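Local structure of NADPH-dependent aldehyde reductase YqhD (Escherichia coli, 4QGS) at residues W275-L280 with A297-A302; V203-V208 with L290-T295; W323-T326 with E332-D335. The protein reduces a broad range of short-chain aldehydes to alcohols with NADPH, among them butanal, propanal and the toxic lipid-peroxidation products acrolein and malondialdehyde, using a catalytic zinc ion. All blocks are in the same frame, centred on the assembly; numbering follows the deposited sequence.

How the interactions relate
From the N terminus, residues 203-208 on helix 196-211 open interaction 2. Residues 275-280, at the start of helix 276-288, then open interaction 1; residues 290-295 close interaction 2 and residues 297-302 close interaction 1, so the two loops cross. Interaction 2, spanning 81 intervening residues, joins helix 196-211 to the start of helix 292-306; interaction 1, spanning 16, packs helix 276-288 on helix 292-306. Their centres are 9 Å apart, and the zinc ion joins them: His278 NE2 of interaction 1 lies 3.1 Å from His292 NE2 of interaction 2. Interaction 3 follows in series, closing the short surface connection between helices 312-323 and 330-347, its centre about 20 Å from that of interaction 1.

Interaction 1 of 3, residues W275-L280 with A297-A302; sequences WATHML and AIVLPA. With ZN (zinc ion), chain B.
Val299 meets Thr277 and Leu280 across two successive helices of the chain, and most of the surface buried here belongs to Val299 and Thr277. The axes of the short segments 276-280 and 297-302 approach to 8.8 Å with their directions 135° apart, the geometry of a splayed helical hairpin. Val299 uses its CG1 branch, which is anti to the backbone N (chi1 172°). That methyl sits 3.9 Å from CA of Thr277 and equally far from CD1 of Leu280, wedging between two residues almost one turn apart. Leu280 runs roughly at a right angle to the valine, and its CB also packs against Val299.

Both branches of Thr277 meet Leu300, OG1 at its CD1 methyl and CG2 at its backbone N, and CG2 also touches Val299. The distance from Thr277 CG2 to Val299 CG1 is 4.0 Å, and that from Thr277 CG2 to Leu300 N is 3.8 Å. Thr277 OG1 contacts Leu300 CD1 at 3.5 Å. The backbones are close at this point, CA of Thr277 being 5.6 Å from CA of Leu300. All four touching residues are buried, and the contacts are van der Waals in kind.

A neighbouring face of helix 276-288 serves the metal. His278 points away from helix segment 297-302 and binds the zinc ion through NE2 at 2.2 Å. Trp275 CZ3 lies over one face of its imidazole, while ND1 is hydrogen-bonded to Glu212, a second-shell residue that helps fix the ring's rotation.

Around this hairpin the helical C-terminal part of the fold closes in: Phe345 of helix 330-347 packs on Leu300, and Ile393 of helix 387-396 touches both Leu280 and Ala302.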
# COMPACT_ATOMS: atom_id res chain seq x y z
N TRP A 275 -10.82 6.82 -3.18
CA TRP A 275 -9.45 7.26 -2.86
C TRP A 275 -9.39 8.65 -2.25
O TRP A 275 -8.31 9.15 -1.98
CB TRP A 275 -8.52 7.19 -4.08
CG TRP A 275 -8.41 5.77 -4.56
CD1 TRP A 275 -8.94 5.25 -5.71
CD2 TRP A 275 -7.81 4.68 -3.86
NE1 TRP A 275 -8.68 3.90 -5.78
CE2 TRP A 275 -7.98 3.53 -4.66
CE3 TRP A 275 -7.13 4.56 -2.64
CZ2 TRP A 275 -7.51 2.28 -4.28
CZ3 TRP A 275 -6.65 3.32 -2.27
CH2 TRP A 275 -6.84 2.19 -3.09
N ALA A 276 -10.55 9.26 -2.00
CA ALA A 276 -10.56 10.58 -1.38
C ALA A 276 -10.02 10.52 0.05
O ALA A 276 -9.37 11.46 0.52
CB ALA A 276 -11.96 11.18 -1.38
N THR A 277 -10.30 9.42 0.75
CA THR A 277 -9.76 9.24 2.11
C THR A 277 -8.23 9.25 2.08
O THR A 277 -7.58 9.92 2.89
CB THR A 277 -10.28 7.95 2.77
OG1 THR A 277 -11.69 8.09 3.03
CG2 THR A 277 -9.55 7.65 4.10
N HIS A 278 -7.65 8.52 1.12
CA HIS A 278 -6.21 8.56 0.91
C HIS A 278 -5.69 9.97 0.56
O HIS A 278 -4.69 10.40 1.12
CB HIS A 278 -5.78 7.56 -0.19
CG HIS A 278 -5.36 6.23 0.36
ND1 HIS A 278 -6.25 5.30 0.86
CD2 HIS A 278 -4.13 5.68 0.53
CE1 HIS A 278 -5.59 4.25 1.31
NE2 HIS A 278 -4.30 4.44 1.11
N MET A 279 -6.37 10.68 -0.34
CA MET A 279 -5.88 11.99 -0.75
C MET A 279 -5.91 12.99 0.40
O MET A 279 -4.95 13.76 0.59
CB MET A 279 -6.68 12.52 -1.94
CG MET A 279 -6.54 11.65 -3.20
SD MET A 279 -4.83 11.43 -3.74
CE MET A 279 -4.49 9.79 -3.13
N LEU A 280 -6.99 12.97 1.18
CA LEU A 280 -7.11 13.85 2.36
C LEU A 280 -6.10 13.45 3.43
O LEU A 280 -5.45 14.30 4.05
CB LEU A 280 -8.52 13.81 2.94
CG LEU A 280 -9.65 14.48 2.14
CD1 LEU A 280 -10.94 14.49 2.94
CD2 LEU A 280 -9.25 15.88 1.76
N ALA A 297 -7.42 6.37 9.35
CA ALA A 297 -8.34 6.06 10.43
C ALA A 297 -9.08 7.33 10.87
O ALA A 297 -10.25 7.27 11.26
CB ALA A 297 -7.60 5.45 11.60
N ILE A 298 -8.40 8.46 10.79
CA ILE A 298 -9.03 9.73 11.10
C ILE A 298 -10.06 10.13 10.03
O ILE A 298 -11.21 10.43 10.33
CB ILE A 298 -7.98 10.87 11.24
CG1 ILE A 298 -7.07 10.64 12.46
CG2 ILE A 298 -8.67 12.24 11.33
CD1 ILE A 298 -5.80 11.44 12.38
N VAL A 299 -9.63 10.12 8.77
CA VAL A 299 -10.47 10.67 7.70
C VAL A 299 -11.66 9.77 7.34
O VAL A 299 -12.77 10.27 7.13
CB VAL A 299 -9.64 10.95 6.45
CG1 VAL A 299 -10.53 11.34 5.26
CG2 VAL A 299 -8.63 12.07 6.76
N LEU A 300 -11.44 8.46 7.27
CA LEU A 300 -12.50 7.57 6.74
C LEU A 300 -13.87 7.74 7.41
O LEU A 300 -14.86 7.94 6.70
CB LEU A 300 -12.08 6.09 6.85
CG LEU A 300 -13.06 5.14 6.15
CD1 LEU A 300 -12.93 5.24 4.64
CD2 LEU A 300 -12.80 3.72 6.62
N PRO A 301 -13.95 7.64 8.75
CA PRO A 301 -15.31 7.69 9.30
C PRO A 301 -15.95 9.07 9.12
O PRO A 301 -17.16 9.14 8.91
CB PRO A 301 -15.13 7.33 10.77
CG PRO A 301 -13.68 7.66 11.07
CD PRO A 301 -12.94 7.40 9.80
N ALA A 302 -15.15 10.14 9.18
CA ALA A 302 -15.69 11.47 8.92
C ALA A 302 -16.16 11.60 7.47
O ALA A 302 -17.21 12.19 7.19
CB ALA A 302 -14.64 12.55 9.24
ZN ZN B . -2.61 3.23 1.69
O HOH W 1 -1.54 3.99 0.06
O HOH W 2 -0.79 2.09 1.61

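Interaction 2 of 3, residues V203-V208 with L290-T295; sequences VVDAFV and LDHAQT. With ZN (zinc ion), chain B.
Asp205 OD1 and His292 NE2 both bind the zinc ion, each at 2.1 Å, bridging helix 196-211 to the start of helix 292-306. This is the metal site of the iron-containing alcohol dehydrogenase fold, here occupied by zinc. His209 and His278 supply two further ligands, and two waters complete a six-coordinate shell. Asp205 OD1 and His292 NE2 meet at the zinc at close to a right angle, and one water lies nearly opposite OD1, evidence for a roughly octahedral arrangement.

The 2.9 Å separation of Asp205 OD1 and His292 NE2 is therefore a consequence of their sharing the metal, not of a hydrogen bond. OD1 approaches the edge of the imidazole near its plane, whereas the carboxylate plane is turned 78° from that of the ring. Both groups reach inward because CG is anti to the backbone N in each residue (chi1 -173° in Asp205). The zinc charge probably polarises the two bound waters.

Beside the metal, the helices pack through small side chains, with Val204 CB 4.0 Å from Ala293 CB. Val204 CG1 also touches a backbone carbonyl, resting 3.7 Å from Ala293 O, and CA of Asp205 comes within 5.3 Å of CA of Ala293. A second tie to helix 196-211 is provided by Asp291, the residue just before helix 292-306, whose carboxylate forms a salt bridge with Arg197 and a hydrogen bond with Asn201.

At the start of helix 292-306, the backbone N of Asp291, at the N-cap, donates to Gln294 OE1, and Thr295 OG1 gives its hydrogen to His292 O at 2.7 Å.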
# COMPACT_ATOMS: atom_id res chain seq x y z
N VAL A 203 -2.89 -3.40 9.08
CA VAL A 203 -4.27 -3.86 9.07
C VAL A 203 -5.22 -2.73 8.66
O VAL A 203 -6.09 -2.92 7.81
CB VAL A 203 -4.67 -4.43 10.45
CG1 VAL A 203 -6.19 -4.64 10.52
CG2 VAL A 203 -3.94 -5.74 10.68
N VAL A 204 -5.03 -1.55 9.23
CA VAL A 204 -5.87 -0.41 8.87
C VAL A 204 -5.71 -0.03 7.40
O VAL A 204 -6.71 0.20 6.70
CB VAL A 204 -5.55 0.81 9.76
CG1 VAL A 204 -6.29 2.04 9.23
CG2 VAL A 204 -5.98 0.52 11.19
N ASP A 205 -4.48 0.00 6.92
CA ASP A 205 -4.23 0.42 5.54
C ASP A 205 -4.86 -0.58 4.57
O ASP A 205 -5.53 -0.18 3.60
CB ASP A 205 -2.73 0.55 5.29
CG ASP A 205 -2.40 1.14 3.91
OD1 ASP A 205 -3.08 2.09 3.43
OD2 ASP A 205 -1.44 0.63 3.30
N ALA A 206 -4.69 -1.87 4.84
CA ALA A 206 -5.35 -2.89 4.00
C ALA A 206 -6.88 -2.73 4.01
O ALA A 206 -7.54 -2.83 2.97
CB ALA A 206 -4.96 -4.30 4.46
N PHE A 207 -7.44 -2.48 5.19
CA PHE A 207 -8.87 -2.33 5.36
C PHE A 207 -9.36 -1.16 4.52
O PHE A 207 -10.35 -1.26 3.78
CB PHE A 207 -9.20 -2.12 6.85
CG PHE A 207 -10.68 -2.20 7.19
CD1 PHE A 207 -11.22 -3.35 7.74
CD2 PHE A 207 -11.52 -1.11 6.97
CE1 PHE A 207 -12.57 -3.42 8.08
CE2 PHE A 207 -12.88 -1.18 7.30
CZ PHE A 207 -13.40 -2.33 7.86
N VAL A 208 -8.63 -0.05 4.60
CA VAL A 208 -9.05 1.15 3.89
C VAL A 208 -8.83 1.02 2.39
O VAL A 208 -9.70 1.43 1.62
CB VAL A 208 -8.32 2.39 4.44
CG1 VAL A 208 -8.68 3.62 3.61
CG2 VAL A 208 -8.71 2.60 5.90
N LEU A 290 1.99 12.38 10.63
CA LEU A 290 1.26 11.23 11.12
C LEU A 290 1.53 10.02 10.23
O LEU A 290 1.78 10.18 9.04
CB LEU A 290 -0.25 11.52 11.14
CG LEU A 290 -0.76 12.69 12.00
CD1 LEU A 290 -2.28 12.64 12.08
CD2 LEU A 290 -0.17 12.71 13.39
N ASP A 291 1.51 8.81 10.81
CA ASP A 291 1.63 7.58 10.01
C ASP A 291 0.54 7.56 8.95
O ASP A 291 -0.57 8.01 9.21
CB ASP A 291 1.49 6.32 10.87
CG ASP A 291 2.62 6.14 11.87
OD1 ASP A 291 3.64 6.85 11.76
OD2 ASP A 291 2.48 5.27 12.76
N HIS A 292 0.85 7.00 7.78
CA HIS A 292 -0.15 6.83 6.71
C HIS A 292 -1.47 6.30 7.25
O HIS A 292 -2.53 6.91 7.04
CB HIS A 292 0.41 5.89 5.63
CG HIS A 292 -0.55 5.59 4.51
ND1 HIS A 292 -1.18 6.58 3.78
CD2 HIS A 292 -0.97 4.41 3.99
CE1 HIS A 292 -1.95 6.02 2.85
NE2 HIS A 292 -1.84 4.71 2.96
N ALA A 293 -1.42 5.18 7.96
CA ALA A 293 -2.65 4.53 8.42
C ALA A 293 -3.40 5.35 9.45
O ALA A 293 -4.63 5.29 9.52
CB ALA A 293 -2.34 3.15 8.99
N GLN A 294 -2.68 6.12 10.27
CA GLN A 294 -3.34 7.00 11.24
C GLN A 294 -4.18 8.04 10.51
O GLN A 294 -5.31 8.34 10.92
CB GLN A 294 -2.30 7.70 12.15
CG GLN A 294 -1.56 6.73 13.04
CD GLN A 294 -0.36 7.38 13.74
OE1 GLN A 294 0.13 8.43 13.32
NE2 GLN A 294 0.11 6.75 14.81
N THR A 295 -3.66 8.58 9.42
CA THR A 295 -4.42 9.60 8.69
C THR A 295 -5.69 8.99 8.08
O THR A 295 -6.72 9.66 7.98
CB THR A 295 -3.59 10.27 7.58
OG1 THR A 295 -3.40 9.36 6.49
CG2 THR A 295 -2.24 10.75 8.15
ZN ZN B . -2.61 3.23 1.69
O HOH W 1 -1.54 3.99 0.06
O HOH W 2 -0.79 2.09 1.61

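Interaction 3 of 3, residues W323-T326 with E332-D335; sequences WNIT and ERID
Arg333 reaches from the first turn of helix 330-347 back over Ile325 and Thr326, and its side chain changes partner from base to tip. CB lies 3.9 Å from Ile325 CG2, and CG stays against the same methyl at 4.0 Å, so the aliphatic base of the arginine makes the apolar half of the contact. The isoleucine and arginine side chains lie alongside each other, pointing opposite ways. At CD the neighbour becomes Thr326 O, 3.9 Å away.

A bend at chi3 (64°) then turns the guanidinium toward the loop backbone. NE makes a weak hydrogen bond to Ile325 O at 3.4 Å, CZ lies 3.7 Å from Ile325 O, and NH2 makes the better bond to the same oxygen at 3.2 Å with an N-H...O angle of 150°. This carbonyl thus sits at the guanidinium edge, with NH2 in the carbonyl plane, while Thr326 O lies over one face of the group. NH2 also forms a salt bridge with Glu320 of helix 312-323, giving the tip a charged partner on the preceding helix.

Ile325 itself follows Asn324, which leaves helical geometry with a positive phi after helix 312-323, and its side chain also touches Ala319 and Ala336. The result is a surface helix-loop-helix connection, in which an arginine early in the second helix clasps the backbone just beyond the first.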
# COMPACT_ATOMS: atom_id res chain seq x y z
N TRP A 323 -20.60 -6.37 8.96
CA TRP A 323 -20.83 -6.19 10.40
C TRP A 323 -22.10 -6.85 10.94
O TRP A 323 -22.42 -6.72 12.12
CB TRP A 323 -20.86 -4.69 10.73
CG TRP A 323 -19.52 -4.05 10.60
CD1 TRP A 323 -19.09 -3.23 9.59
CD2 TRP A 323 -18.42 -4.19 11.51
NE1 TRP A 323 -17.78 -2.85 9.82
CE2 TRP A 323 -17.35 -3.44 10.99
CE3 TRP A 323 -18.23 -4.89 12.70
CZ2 TRP A 323 -16.11 -3.34 11.63
CZ3 TRP A 323 -17.01 -4.81 13.34
CH2 TRP A 323 -15.96 -4.04 12.80
N ASN A 324 -22.84 -7.53 10.07
CA ASN A 324 -24.08 -8.21 10.45
C ASN A 324 -25.10 -7.25 11.05
O ASN A 324 -25.88 -7.62 11.93
CB ASN A 324 -23.79 -9.35 11.44
CG ASN A 324 -24.93 -10.36 11.50
OD1 ASN A 324 -25.68 -10.52 10.54
ND2 ASN A 324 -25.06 -11.03 12.64
N ILE A 325 -25.10 -6.01 10.57
CA ILE A 325 -26.07 -5.00 11.01
C ILE A 325 -27.27 -5.03 10.07
O ILE A 325 -27.18 -4.60 8.92
CB ILE A 325 -25.47 -3.57 11.02
CG1 ILE A 325 -24.28 -3.49 11.98
CG2 ILE A 325 -26.52 -2.54 11.41
CD1 ILE A 325 -23.47 -2.21 11.83
N THR A 326 -28.39 -5.55 10.57
CA THR A 326 -29.57 -5.76 9.72
C THR A 326 -30.81 -5.06 10.26
O THR A 326 -31.75 -4.79 9.51
CB THR A 326 -29.87 -7.26 9.57
OG1 THR A 326 -29.98 -7.85 10.87
CG2 THR A 326 -28.76 -7.95 8.80
N GLU A 332 -29.80 4.56 11.03
CA GLU A 332 -29.29 3.87 12.21
C GLU A 332 -28.28 2.80 11.81
O GLU A 332 -27.25 2.62 12.48
CB GLU A 332 -30.42 3.23 13.01
CG GLU A 332 -31.37 4.21 13.67
CD GLU A 332 -32.58 3.52 14.26
OE1 GLU A 332 -33.04 2.52 13.67
OE2 GLU A 332 -33.08 3.97 15.31
N ARG A 333 -28.56 2.08 10.74
CA ARG A 333 -27.66 1.02 10.30
C ARG A 333 -26.33 1.61 9.82
O ARG A 333 -25.26 1.09 10.14
CB ARG A 333 -28.31 0.17 9.20
CG ARG A 333 -29.53 -0.62 9.68
CD ARG A 333 -30.25 -1.29 8.50
NE ARG A 333 -29.38 -2.29 7.89
CZ ARG A 333 -29.49 -2.74 6.65
NH1 ARG A 333 -30.45 -2.29 5.84
NH2 ARG A 333 -28.63 -3.65 6.21
N ILE A 334 -26.40 2.71 9.07
CA ILE A 334 -25.19 3.37 8.58
C ILE A 334 -24.41 3.94 9.76
O ILE A 334 -23.18 3.78 9.84
CB ILE A 334 -25.54 4.48 7.57
CG1 ILE A 334 -26.10 3.86 6.29
CG2 ILE A 334 -24.31 5.35 7.27
CD1 ILE A 334 -26.62 4.89 5.28
N ASP A 335 -25.11 4.60 10.69
CA ASP A 335 -24.45 5.12 11.89
C ASP A 335 -23.73 4.00 12.64
O ASP A 335 -22.60 4.17 13.08
CB ASP A 335 -25.45 5.81 12.82
CG ASP A 335 -25.85 7.19 12.32
OD1 ASP A 335 -25.38 7.62 11.25
OD2 ASP A 335 -26.66 7.85 13.01